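Local atomic coordinates of UTP-glucose-1-phosphate uridylyltransferase 2 (Trypanosoma brucei, PDB entry 3GUE), a protein that probably catalyses the transfer of a uridylyl group from UTP to alpha-D-glucose 1-phosphate, giving UDP-glucose and diphosphate. Residues V78-N83 with R213-S218; V126-M131 with S156-M161; I217-N222 with N302-W307. All coordinates share one frame; numbering follows the deposited sequence.

In the fold
All three contacts lie in one mixed seven-stranded sheet and all are buried. Contact 1 pairs the parallel strands 77-83 and 214-219 in the middle of the sheet. Contact 2 adds the short outermost strand 159-161 to strand 128-132, which is the other neighbour of 77-83. It is nested inside the chain loop closed by contact 1 and lies farthest from the centre of the chain. Contact 3 starts from Ile217 and Ser218, shared with contact 1, and joins strand 214-219 to the antiparallel strand 300-309. Contacts 1 and 2 combine backbone bonds with mostly apolar packing. Contact 3 is rich in asparagine amides and binds the glucose and ribose of UDP-glucose; contact 1 touches the ribose with Leu82.

Contact 1. Residues V78-N83 with R213-S218; sequences VVLKLN and RYMFIS. With UPG (uridine-5'-diphosphate-glucose), chain C.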
loop_
_atom_site.group_PDB
_atom_site.type_symbol
_atom_site.label_atom_id
_atom_site.label_comp_id
_atom_site.label_asym_id
_atom_site.label_seq_id
_atom_site.Cartn_x
_atom_site.Cartn_y
_atom_site.Cartn_z
ATOM N N VAL A 78 17.686 0.523 -7.914
ATOM C CA VAL A 78 16.677 -0.158 -8.732
ATOM C C VAL A 78 15.333 0.240 -8.110
ATOM O O VAL A 78 15.224 0.408 -6.908
ATOM C CB VAL A 78 16.842 -1.716 -8.683
ATOM C CG1 VAL A 78 15.620 -2.439 -9.204
ATOM C CG2 VAL A 78 18.094 -2.188 -9.492
ATOM N N VAL A 79 14.327 0.419 -8.943
ATOM C CA VAL A 79 13.003 0.824 -8.455
ATOM C C VAL A 79 12.034 -0.325 -8.628
ATOM O O VAL A 79 12.032 -1.004 -9.655
ATOM C CB VAL A 79 12.487 2.127 -9.129
ATOM C CG1 VAL A 79 11.062 2.493 -8.624
ATOM C CG2 VAL A 79 13.444 3.275 -8.849
ATOM N N LEU A 80 11.247 -0.556 -7.581
ATOM C CA LEU A 80 10.121 -1.484 -7.635
ATOM C C LEU A 80 8.872 -0.761 -7.164
ATOM O O LEU A 80 8.870 -0.114 -6.100
ATOM C CB LEU A 80 10.374 -2.715 -6.749
ATOM C CG LEU A 80 9.356 -3.866 -6.609
ATOM C CD1 LEU A 80 8.927 -4.450 -7.893
ATOM C CD2 LEU A 80 9.946 -4.966 -5.736
ATOM N N LYS A 81 7.817 -0.855 -7.966
ATOM C CA LYS A 81 6.492 -0.367 -7.544
ATOM C C LYS A 81 5.610 -1.584 -7.288
ATOM O O LYS A 81 5.500 -2.459 -8.158
ATOM C CB LYS A 81 5.904 0.528 -8.655
ATOM C CG LYS A 81 5.963 2.050 -8.378
ATOM C CD LYS A 81 4.896 2.448 -7.341
ATOM C CE LYS A 81 4.503 3.932 -7.413
ATOM N NZ LYS A 81 5.189 4.754 -6.351
ATOM N N LEU A 82 5.033 -1.674 -6.087
ATOM C CA LEU A 82 4.105 -2.751 -5.734
ATOM C C LEU A 82 2.812 -2.597 -6.578
ATOM O O LEU A 82 2.277 -1.495 -6.724
ATOM C CB LEU A 82 3.787 -2.726 -4.232
ATOM C CG LEU A 82 4.976 -2.789 -3.251
ATOM C CD1 LEU A 82 4.538 -2.694 -1.771
ATOM C CD2 LEU A 82 5.889 -4.029 -3.487
ATOM N N ASN A 83 2.302 -3.707 -7.097
ATOM C CA ASN A 83 1.156 -3.671 -8.024
ATOM C C ASN A 83 0.314 -4.960 -7.972
ATOM O O ASN A 83 -0.371 -5.302 -8.935
ATOM C CB ASN A 83 1.692 -3.408 -9.446
ATOM C CG ASN A 83 0.597 -3.037 -10.438
ATOM O OD1 ASN A 83 -0.258 -2.182 -10.167
ATOM N ND2 ASN A 83 0.588 -3.714 -11.562
ATOM N N ARG A 213 22.825 -2.935 -5.753
ATOM C CA ARG A 213 22.910 -3.226 -4.327
ATOM C C ARG A 213 21.748 -2.631 -3.531
ATOM O O ARG A 213 21.593 -2.944 -2.360
ATOM C CB ARG A 213 24.219 -2.663 -3.729
ATOM C CG ARG A 213 25.499 -3.353 -4.144
ATOM C CD ARG A 213 25.554 -4.811 -3.619
ATOM N NE ARG A 213 26.778 -5.479 -4.085
ATOM C CZ ARG A 213 26.869 -6.182 -5.209
ATOM N NH1 ARG A 213 25.821 -6.314 -5.994
ATOM N NH2 ARG A 213 28.006 -6.758 -5.554
ATOM N N TYR A 214 20.974 -1.734 -4.141
ATOM C CA TYR A 214 19.897 -1.036 -3.437
ATOM C C TYR A 214 18.600 -1.019 -4.226
ATOM O O TYR A 214 18.599 -0.869 -5.467
ATOM C CB TYR A 214 20.327 0.398 -3.104
ATOM C CG TYR A 214 21.412 0.461 -2.064
ATOM C CD1 TYR A 214 21.116 0.294 -0.723
ATOM C CD2 TYR A 214 22.755 0.649 -2.426
ATOM C CE1 TYR A 214 22.138 0.356 0.274
ATOM C CE2 TYR A 214 23.762 0.698 -1.454
ATOM C CZ TYR A 214 23.444 0.565 -0.107
ATOM O OH TYR A 214 24.451 0.597 0.864
ATOM N N MET A 215 17.499 -1.158 -3.498
ATOM C CA MET A 215 16.193 -1.143 -4.095
ATOM C C MET A 215 15.271 -0.199 -3.346
ATOM O O MET A 215 15.108 -0.315 -2.146
ATOM C CB MET A 215 15.576 -2.543 -4.120
ATOM C CG MET A 215 14.138 -2.553 -4.596
ATOM S SD MET A 215 13.543 -4.235 -4.838
ATOM C CE MET A 215 14.574 -4.773 -6.199
ATOM N N PHE A 216 14.667 0.717 -4.095
ATOM C CA PHE A 216 13.597 1.555 -3.589
ATOM C C PHE A 216 12.216 0.989 -3.965
ATOM O O PHE A 216 11.883 0.825 -5.160
ATOM C CB PHE A 216 13.788 3.014 -4.050
ATOM C CG PHE A 216 12.677 3.939 -3.592
ATOM C CD1 PHE A 216 12.517 4.232 -2.244
ATOM C CD2 PHE A 216 11.810 4.513 -4.515
ATOM C CE1 PHE A 216 11.499 5.046 -1.800
ATOM C CE2 PHE A 216 10.757 5.368 -4.081
ATOM C CZ PHE A 216 10.615 5.626 -2.727
ATOM N N ILE A 217 11.426 0.700 -2.930
ATOM C CA ILE A 217 10.086 0.116 -3.059
ATOM C C ILE A 217 9.050 1.068 -2.480
ATOM O O ILE A 217 9.256 1.647 -1.412
ATOM C CB ILE A 217 9.959 -1.227 -2.283
ATOM C CG1 ILE A 217 11.250 -2.049 -2.346
ATOM C CG2 ILE A 217 8.713 -2.053 -2.760
ATOM C CD1 ILE A 217 11.242 -3.204 -1.348
ATOM N N SER A 218 7.938 1.215 -3.194
ATOM C CA SER A 218 6.778 2.000 -2.763
ATOM C C SER A 218 5.458 1.437 -3.316
ATOM O O SER A 218 5.452 0.661 -4.283
ATOM C CB SER A 218 6.938 3.462 -3.216
ATOM O OG SER A 218 6.942 3.556 -4.635
HETATM N N1 UPG C . 0.148 -5.329 -2.813
HETATM C C2 UPG C . 0.918 -6.292 -3.495
HETATM N N3 UPG C . 0.764 -7.613 -3.113
HETATM C C4 UPG C . -0.090 -8.014 -2.114
HETATM C C5 UPG C . -0.844 -7.062 -1.416
HETATM C C6 UPG C . -0.731 -5.717 -1.753
HETATM O O2 UPG C . 1.696 -6.042 -4.428
HETATM O O4 UPG C . -0.157 -9.227 -1.869
HETATM C C1C UPG C . 0.280 -3.882 -3.183
HETATM C C2C UPG C . -0.969 -3.027 -3.417
HETATM O O2C UPG C . -1.479 -3.219 -4.744
HETATM C C3C UPG C . -0.364 -1.634 -3.263
HETATM C C4C UPG C . 0.623 -1.830 -2.124
HETATM O O4C UPG C . 0.931 -3.249 -2.067
HETATM O O3C UPG C . 0.374 -1.316 -4.441
HETATM C C5C UPG C . 0.004 -1.428 -0.746
HETATM O O5C UPG C . -1.035 -2.269 -0.322
HETATM P PA UPG C . -2.354 -1.669 0.387
HETATM O O1A UPG C . -2.771 -0.532 -0.482
HETATM O O2A UPG C . -3.323 -2.720 0.717
HETATM O O3A UPG C . -1.726 -1.024 1.765
HETATM P PB UPG C . -1.537 -1.760 3.203
HETATM O O1B UPG C . -0.801 -3.016 2.981
HETATM O O2B UPG C . -2.820 -1.777 3.974
HETATM O O3B UPG C . -0.646 -0.638 3.929
HETATM C "C1'" UPG C . 0.707 -0.361 3.412
HETATM C "C2'" UPG C . 1.719 -0.634 4.517
HETATM C "C3'" UPG C . 1.347 0.241 5.707
HETATM C "C4'" UPG C . 1.416 1.717 5.282
HETATM C "C5'" UPG C . 0.476 1.972 4.076
HETATM C "C6'" UPG C . 0.763 3.314 3.455
HETATM O "O2'" UPG C . 1.698 -2.017 4.914
HETATM O "O3'" UPG C . 2.208 -0.062 6.792
HETATM O "O4'" UPG C . 1.057 2.566 6.361
HETATM O "O5'" UPG C . 0.680 1.019 2.997
HETATM O "O6'" UPG C . -0.332 3.688 2.617
HETATM O O HOH W 1 9.009 2.538 -6.058
#
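Strands 78-83 and 214-218 run parallel, with the axes of these segments 4.7 Å apart at closest approach and inclined by 23°. Val78 pairs with Met215, and the register continues to Lys81 with Ser218. Phe216 N donates to Val78 O and Leu80 N donates to Phe216 O, the latter almost straight at 177°. Leu82 N then binds Ser218 O at 3.0 Å. Two bonds are weak: Val78 N to Tyr214 O and Ser218 N to Leu80 O. A water bonded to both Leu80 O and Ser218 OG gives that carbonyl a second partner. These are central strands of the GT-A type nucleotide-binding sheet, and their C-terminal ends lead to UDP-glucose. On one face, Met215 SD lies 3.8 Å from Leu80 CD2, while its CE touches Val78 CG1. Met215 reaches both because its chain is extended up to SD and bends only at chi3 (-66°). Further along, Leu82 CD2 meets Ile217 CG2 at 3.5 Å, and Leu82 CD1 lies against the ribose, 3.7 Å from UPG O4C. The other face carries Phe216 and a polar pair. There Lys81 bends at chi2 and chi4, which brings NZ within 2.7 Å of Ser218 OG in a hydrogen bond. The same NZ also binds Asn222 O, so it ties strand 78-83 to the turn that follows Ser218.

Contact 2. Residues V126-M131 with S156-M161; sequences VPFMLM and SDIELM
Ile158 meets Phe128 and Leu130 where helix 154-158 gives way to the short strand 159-161. Its CB carries two branches that part company. CG1 lies anti to the carbonyl carbon (chi1 -57°), which sends CG2 alongside Leu130, 3.9 Å from its CD1. CG1 leads toward Phe128, with its closest approach 4.2 Å from Phe128 O. At the tip, CD1 is 3.5 Å from Phe128 O and also meets the Phe128 ring at its edge, in the ring plane, 3.8 Å from CD2. The ring itself packs against helix 107-122. The backbone of Ile158 is used too: its O accepts from Leu130 N at 2.9 Å. Leu160 N then donates to Leu130 O at 163°. Beyond this, Leu160 CD2 touches CG and SD of Met131, and Leu160 also packs on helix 194-201. Glu159 turns its carboxylate to Ser137 and Asn132. The two strands are parallel, and the chain between them passes through helices 137-143, 148-151 and 154-158. The arrangement is a beta-alpha-beta crossover that adds an edge strand to the GT-A type sheet, with Met131 reaching the UDP-glucose pocket.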
loop_
_atom_site.group_PDB
_atom_site.type_symbol
_atom_site.label_atom_id
_atom_site.label_comp_id
_atom_site.label_asym_id
_atom_site.label_seq_id
_atom_site.Cartn_x
_atom_site.Cartn_y
_atom_site.Cartn_z
ATOM N N VAL A 126 17.788 3.814 -14.921
ATOM C CA VAL A 126 17.538 3.096 -13.654
ATOM C C VAL A 126 16.555 1.942 -13.877
ATOM O O VAL A 126 15.481 2.153 -14.463
ATOM C CB VAL A 126 17.024 4.069 -12.535
ATOM C CG1 VAL A 126 15.696 4.701 -12.945
ATOM C CG2 VAL A 126 16.892 3.370 -11.164
ATOM N N PRO A 127 16.923 0.719 -13.440
ATOM C CA PRO A 127 16.025 -0.416 -13.576
ATOM C C PRO A 127 14.697 -0.207 -12.854
ATOM O O PRO A 127 14.623 0.478 -11.818
ATOM C CB PRO A 127 16.841 -1.585 -12.986
ATOM C CG PRO A 127 18.237 -1.178 -13.190
ATOM C CD PRO A 127 18.211 0.293 -12.865
ATOM N N PHE A 128 13.631 -0.743 -13.449
ATOM C CA PHE A 128 12.276 -0.565 -12.942
ATOM C C PHE A 128 11.488 -1.855 -13.051
ATOM O O PHE A 128 11.542 -2.523 -14.084
ATOM C CB PHE A 128 11.541 0.508 -13.740
ATOM C CG PHE A 128 10.086 0.708 -13.329
ATOM C CD1 PHE A 128 9.754 1.392 -12.152
ATOM C CD2 PHE A 128 9.049 0.245 -14.142
ATOM C CE1 PHE A 128 8.409 1.582 -11.784
ATOM C CE2 PHE A 128 7.674 0.453 -13.782
ATOM C CZ PHE A 128 7.368 1.116 -12.619
ATOM N N MET A 129 10.714 -2.149 -12.005
ATOM C CA MET A 129 9.959 -3.394 -11.896
ATOM C C MET A 129 8.608 -3.088 -11.261
ATOM O O MET A 129 8.454 -2.104 -10.547
ATOM C CB MET A 129 10.719 -4.420 -11.039
ATOM C CG MET A 129 11.936 -5.076 -11.710
ATOM S SD MET A 129 12.687 -6.444 -10.767
ATOM C CE MET A 129 13.368 -5.543 -9.397
ATOM N N LEU A 130 7.643 -3.937 -11.549
ATOM C CA LEU A 130 6.313 -3.844 -10.984
ATOM C C LEU A 130 6.039 -5.256 -10.462
ATOM O O LEU A 130 6.181 -6.256 -11.184
ATOM C CB LEU A 130 5.302 -3.430 -12.078
ATOM C CG LEU A 130 5.172 -1.977 -12.571
ATOM C CD1 LEU A 130 4.625 -2.009 -13.981
ATOM C CD2 LEU A 130 4.228 -1.120 -11.686
ATOM N N MET A 131 5.720 -5.345 -9.181
ATOM C CA MET A 131 5.339 -6.615 -8.618
ATOM C C MET A 131 3.855 -6.827 -8.857
ATOM O O MET A 131 2.995 -6.160 -8.243
ATOM C CB MET A 131 5.667 -6.701 -7.136
ATOM C CG MET A 131 5.478 -8.113 -6.561
ATOM S SD MET A 131 6.152 -8.301 -4.918
ATOM C CE MET A 131 4.785 -7.725 -3.870
ATOM N N SER A 156 10.634 -9.748 -19.668
ATOM C CA SER A 156 12.043 -10.026 -19.325
ATOM C C SER A 156 12.624 -9.143 -18.207
ATOM O O SER A 156 13.458 -9.606 -17.424
ATOM C CB SER A 156 12.925 -9.914 -20.559
ATOM O OG SER A 156 12.820 -8.633 -21.135
ATOM N N ASP A 157 12.187 -7.880 -18.130
ATOM C CA ASP A 157 12.782 -6.929 -17.174
ATOM C C ASP A 157 11.811 -6.359 -16.108
ATOM O O ASP A 157 12.149 -6.311 -14.922
ATOM C CB ASP A 157 13.504 -5.806 -17.937
ATOM C CG ASP A 157 14.745 -6.304 -18.684
ATOM O OD1 ASP A 157 14.616 -6.953 -19.750
ATOM O OD2 ASP A 157 15.865 -6.018 -18.209
ATOM N N ILE A 158 10.600 -5.998 -16.522
ATOM C CA ILE A 158 9.698 -5.217 -15.688
ATOM C C ILE A 158 8.934 -6.066 -14.663
ATOM O O ILE A 158 8.907 -5.737 -13.478
ATOM C CB ILE A 158 8.690 -4.396 -16.572
ATOM C CG1 ILE A 158 9.434 -3.475 -17.570
ATOM C CG2 ILE A 158 7.651 -3.671 -15.737
ATOM C CD1 ILE A 158 9.756 -2.072 -17.043
ATOM N N GLU A 159 8.342 -7.177 -15.101
ATOM C CA GLU A 159 7.465 -7.902 -14.207
ATOM C C GLU A 159 8.213 -8.690 -13.151
ATOM O O GLU A 159 9.207 -9.363 -13.458
ATOM C CB GLU A 159 6.507 -8.835 -14.956
ATOM C CG GLU A 159 5.382 -9.332 -14.043
ATOM C CD GLU A 159 4.268 -10.043 -14.811
ATOM O OE1 GLU A 159 4.556 -11.013 -15.513
ATOM O OE2 GLU A 159 3.104 -9.628 -14.675
ATOM N N LEU A 160 7.696 -8.607 -11.927
ATOM C CA LEU A 160 8.061 -9.513 -10.837
ATOM C C LEU A 160 6.758 -10.155 -10.400
ATOM O O LEU A 160 5.926 -9.515 -9.754
ATOM C CB LEU A 160 8.734 -8.756 -9.677
ATOM C CG LEU A 160 9.337 -9.589 -8.531
ATOM C CD1 LEU A 160 10.677 -10.263 -8.886
ATOM C CD2 LEU A 160 9.485 -8.750 -7.316
ATOM N N MET A 161 6.557 -11.411 -10.781
ATOM C CA MET A 161 5.326 -12.104 -10.453
ATOM C C MET A 161 5.429 -12.682 -9.048
ATOM O O MET A 161 6.317 -13.466 -8.746
ATOM C CB MET A 161 4.995 -13.222 -11.477
ATOM C CG MET A 161 3.608 -13.857 -11.231
ATOM S SD MET A 161 2.241 -12.784 -11.759
ATOM C CE MET A 161 2.441 -12.823 -13.516
#

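Contact 3. Residues I217-N222 with N302-W307; sequences ISNGDN and NTNNIW. With UPG (uridine-5'-diphosphate-glucose), chain C.
Asn304 and Asn219 meet through their side-chain amides. In Asn219, CG lies anti to the carbonyl carbon (chi1 -75°), which carries the amide to Asn304 and the glucose. Asn304 ND2 donates to Asn219 OD1 at 2.9 Å, nearly in its own amide plane, and the two planes stand 64° apart. This fixes the rotation of Asn219, whose ND2 is left to donate to the glucose ring oxygen O5' of UPG, also at 2.9 Å. Asn222 and Asn305 lie with their amides almost coplanar, 11° apart. Asn222 OD1 accepts from Ala373 N, and Asn305 ND2 donates to Glu245 OE1.

The backbone bonds join Ile217 and Ile306 in an antiparallel hydrogen-bonded pair. Ile306 N donates to Ile217 O at 2.7 Å, and Ile217 N returns the bond to Ile306 O. Strand 300-309 is thus the antiparallel neighbour of strand 214-219 in the GT-A type sheet, and the type I turn from Asn219 to Asn222 follows directly at the nucleotide site.

Two side chains shape the backbone of strand 300-309. Asn302 OD1 accepts from Asn304 N in an Asx turn, and Thr303 OG1 accepts from Asn305 N in an ST turn. Asn302 ND2 also donates to Asn304 OD1, so both ends of the Asn304 amide are held.

One water accepts from Asn219 N and donates to Thr303 O and Asn305 OD1, bridging the two segments.

Ligand bonds come from both. Gly220 N donates to the ribose O3C at 3.0 Å. Asn302 ND2 donates to O3' of the glucose at 2.8 Å. Asp221 OD2 makes a salt bridge with Lys376, which also binds UDP-glucose.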
loop_
_atom_site.group_PDB
_atom_site.type_symbol
_atom_site.label_atom_id
_atom_site.label_comp_id
_atom_site.label_asym_id
_atom_site.label_seq_id
_atom_site.Cartn_x
_atom_site.Cartn_y
_atom_site.Cartn_z
ATOM N N ILE A 217 11.426 0.700 -2.930
ATOM C CA ILE A 217 10.086 0.116 -3.059
ATOM C C ILE A 217 9.050 1.068 -2.480
ATOM O O ILE A 217 9.256 1.647 -1.412
ATOM C CB ILE A 217 9.959 -1.227 -2.283
ATOM C CG1 ILE A 217 11.250 -2.049 -2.346
ATOM C CG2 ILE A 217 8.713 -2.053 -2.760
ATOM C CD1 ILE A 217 11.242 -3.204 -1.348
ATOM N N SER A 218 7.938 1.215 -3.194
ATOM C CA SER A 218 6.778 2.000 -2.763
ATOM C C SER A 218 5.458 1.437 -3.316
ATOM O O SER A 218 5.452 0.661 -4.283
ATOM C CB SER A 218 6.938 3.462 -3.216
ATOM O OG SER A 218 6.942 3.556 -4.635
ATOM N N ASN A 219 4.360 1.837 -2.681
ATOM C CA ASN A 219 3.021 1.468 -3.038
ATOM C C ASN A 219 2.642 1.942 -4.426
ATOM O O ASN A 219 2.935 3.077 -4.801
ATOM C CB ASN A 219 2.039 2.043 -1.995
ATOM C CG ASN A 219 2.048 1.276 -0.675
ATOM O OD1 ASN A 219 2.615 0.180 -0.567
ATOM N ND2 ASN A 219 1.383 1.842 0.331
ATOM N N GLY A 220 2.000 1.081 -5.214
ATOM C CA GLY A 220 1.467 1.547 -6.516
ATOM C C GLY A 220 0.490 2.721 -6.482
ATOM O O GLY A 220 0.359 3.454 -7.462
ATOM N N ASP A 221 -0.217 2.873 -5.366
ATOM C CA ASP A 221 -1.189 3.972 -5.140
ATOM C C ASP A 221 -0.559 5.305 -4.667
ATOM O O ASP A 221 -1.214 6.348 -4.688
ATOM C CB ASP A 221 -2.274 3.541 -4.147
ATOM C CG ASP A 221 -1.708 3.208 -2.759
ATOM O OD1 ASP A 221 -1.699 4.093 -1.884
ATOM O OD2 ASP A 221 -1.243 2.078 -2.555
ATOM N N ASN A 222 0.725 5.277 -4.317
ATOM C CA ASN A 222 1.412 6.453 -3.769
ATOM C C ASN A 222 2.255 7.136 -4.818
ATOM O O ASN A 222 3.387 6.742 -5.071
ATOM C CB ASN A 222 2.295 6.081 -2.560
ATOM C CG ASN A 222 3.028 7.295 -1.977
ATOM O OD1 ASN A 222 2.669 8.445 -2.252
ATOM N ND2 ASN A 222 4.045 7.045 -1.159
ATOM N N ASN A 302 3.879 4.556 8.709
ATOM C CA ASN A 302 4.608 3.993 7.582
ATOM C C ASN A 302 4.032 4.424 6.209
ATOM O O ASN A 302 2.837 4.242 5.939
ATOM C CB ASN A 302 4.628 2.461 7.707
ATOM C CG ASN A 302 5.328 1.794 6.556
ATOM O OD1 ASN A 302 6.282 2.370 5.945
ATOM N ND2 ASN A 302 4.885 0.556 6.232
ATOM N N THR A 303 4.895 5.010 5.376
ATOM C CA THR A 303 4.546 5.415 4.018
ATOM C C THR A 303 4.622 4.206 3.077
ATOM O O THR A 303 4.070 4.243 1.988
ATOM C CB THR A 303 5.492 6.490 3.457
ATOM O OG1 THR A 303 6.793 5.929 3.251
ATOM C CG2 THR A 303 5.597 7.756 4.362
ATOM N N ASN A 304 5.335 3.160 3.511
ATOM C CA ASN A 304 5.697 1.971 2.688
ATOM C C ASN A 304 6.712 2.319 1.558
ATOM O O ASN A 304 6.972 1.511 0.675
ATOM C CB ASN A 304 4.451 1.170 2.199
ATOM C CG ASN A 304 4.584 -0.377 2.459
ATOM O OD1 ASN A 304 5.328 -0.800 3.354
ATOM N ND2 ASN A 304 3.882 -1.200 1.663
ATOM N N ASN A 305 7.247 3.545 1.594
ATOM C CA ASN A 305 8.449 3.910 0.846
ATOM C C ASN A 305 9.609 3.274 1.634
ATOM O O ASN A 305 10.038 3.825 2.674
ATOM C CB ASN A 305 8.674 5.442 0.811
ATOM C CG ASN A 305 7.517 6.240 0.142
ATOM O OD1 ASN A 305 6.688 5.714 -0.600
ATOM N ND2 ASN A 305 7.491 7.535 0.417
ATOM N N ILE A 306 10.111 2.142 1.148
ATOM C CA ILE A 306 11.169 1.384 1.845
ATOM C C ILE A 306 12.390 1.138 0.955
ATOM O O ILE A 306 12.263 0.634 -0.151
ATOM C CB ILE A 306 10.672 -0.020 2.325
ATOM C CG1 ILE A 306 9.321 0.041 3.060
ATOM C CG2 ILE A 306 11.736 -0.722 3.130
ATOM C CD1 ILE A 306 9.355 0.849 4.315
ATOM N N TRP A 307 13.566 1.452 1.494
ATOM C CA TRP A 307 14.864 1.141 0.879
ATOM C C TRP A 307 15.449 -0.132 1.460
ATOM O O TRP A 307 15.613 -0.270 2.685
ATOM C CB TRP A 307 15.865 2.244 1.144
ATOM C CG TRP A 307 15.701 3.504 0.318
ATOM C CD1 TRP A 307 14.959 4.604 0.630
ATOM C CD2 TRP A 307 16.334 3.791 -0.938
ATOM N NE1 TRP A 307 15.076 5.548 -0.351
ATOM C CE2 TRP A 307 15.907 5.076 -1.334
ATOM C CE3 TRP A 307 17.195 3.073 -1.777
ATOM C CZ2 TRP A 307 16.309 5.668 -2.541
ATOM C CZ3 TRP A 307 17.612 3.670 -2.985
ATOM C CH2 TRP A 307 17.169 4.963 -3.343
HETATM N N1 UPG C . 0.148 -5.329 -2.813
HETATM C C2 UPG C . 0.918 -6.292 -3.495
HETATM N N3 UPG C . 0.764 -7.613 -3.113
HETATM C C4 UPG C . -0.090 -8.014 -2.114
HETATM C C5 UPG C . -0.844 -7.062 -1.416
HETATM C C6 UPG C . -0.731 -5.717 -1.753
HETATM O O2 UPG C . 1.696 -6.042 -4.428
HETATM O O4 UPG C . -0.157 -9.227 -1.869
HETATM C C1C UPG C . 0.280 -3.882 -3.183
HETATM C C2C UPG C . -0.969 -3.027 -3.417
HETATM O O2C UPG C . -1.479 -3.219 -4.744
HETATM C C3C UPG C . -0.364 -1.634 -3.263
HETATM C C4C UPG C . 0.623 -1.830 -2.124
HETATM O O4C UPG C . 0.931 -3.249 -2.067
HETATM O O3C UPG C . 0.374 -1.316 -4.441
HETATM C C5C UPG C . 0.004 -1.428 -0.746
HETATM O O5C UPG C . -1.035 -2.269 -0.322
HETATM P PA UPG C . -2.354 -1.669 0.387
HETATM O O1A UPG C . -2.771 -0.532 -0.482
HETATM O O2A UPG C . -3.323 -2.720 0.717
HETATM O O3A UPG C . -1.726 -1.024 1.765
HETATM P PB UPG C . -1.537 -1.760 3.203
HETATM O O1B UPG C . -0.801 -3.016 2.981
HETATM O O2B UPG C . -2.820 -1.777 3.974
HETATM O O3B UPG C . -0.646 -0.638 3.929
HETATM C "C1'" UPG C . 0.707 -0.361 3.412
HETATM C "C2'" UPG C . 1.719 -0.634 4.517
HETATM C "C3'" UPG C . 1.347 0.241 5.707
HETATM C "C4'" UPG C . 1.416 1.717 5.282
HETATM C "C5'" UPG C . 0.476 1.972 4.076
HETATM C "C6'" UPG C . 0.763 3.314 3.455
HETATM O "O2'" UPG C . 1.698 -2.017 4.914
HETATM O "O3'" UPG C . 2.208 -0.062 6.792
HETATM O "O4'" UPG C . 1.057 2.566 6.361
HETATM O "O5'" UPG C . 0.680 1.019 2.997
HETATM O "O6'" UPG C . -0.332 3.688 2.617
HETATM O O HOH W 2 4.540 3.693 -0.780
#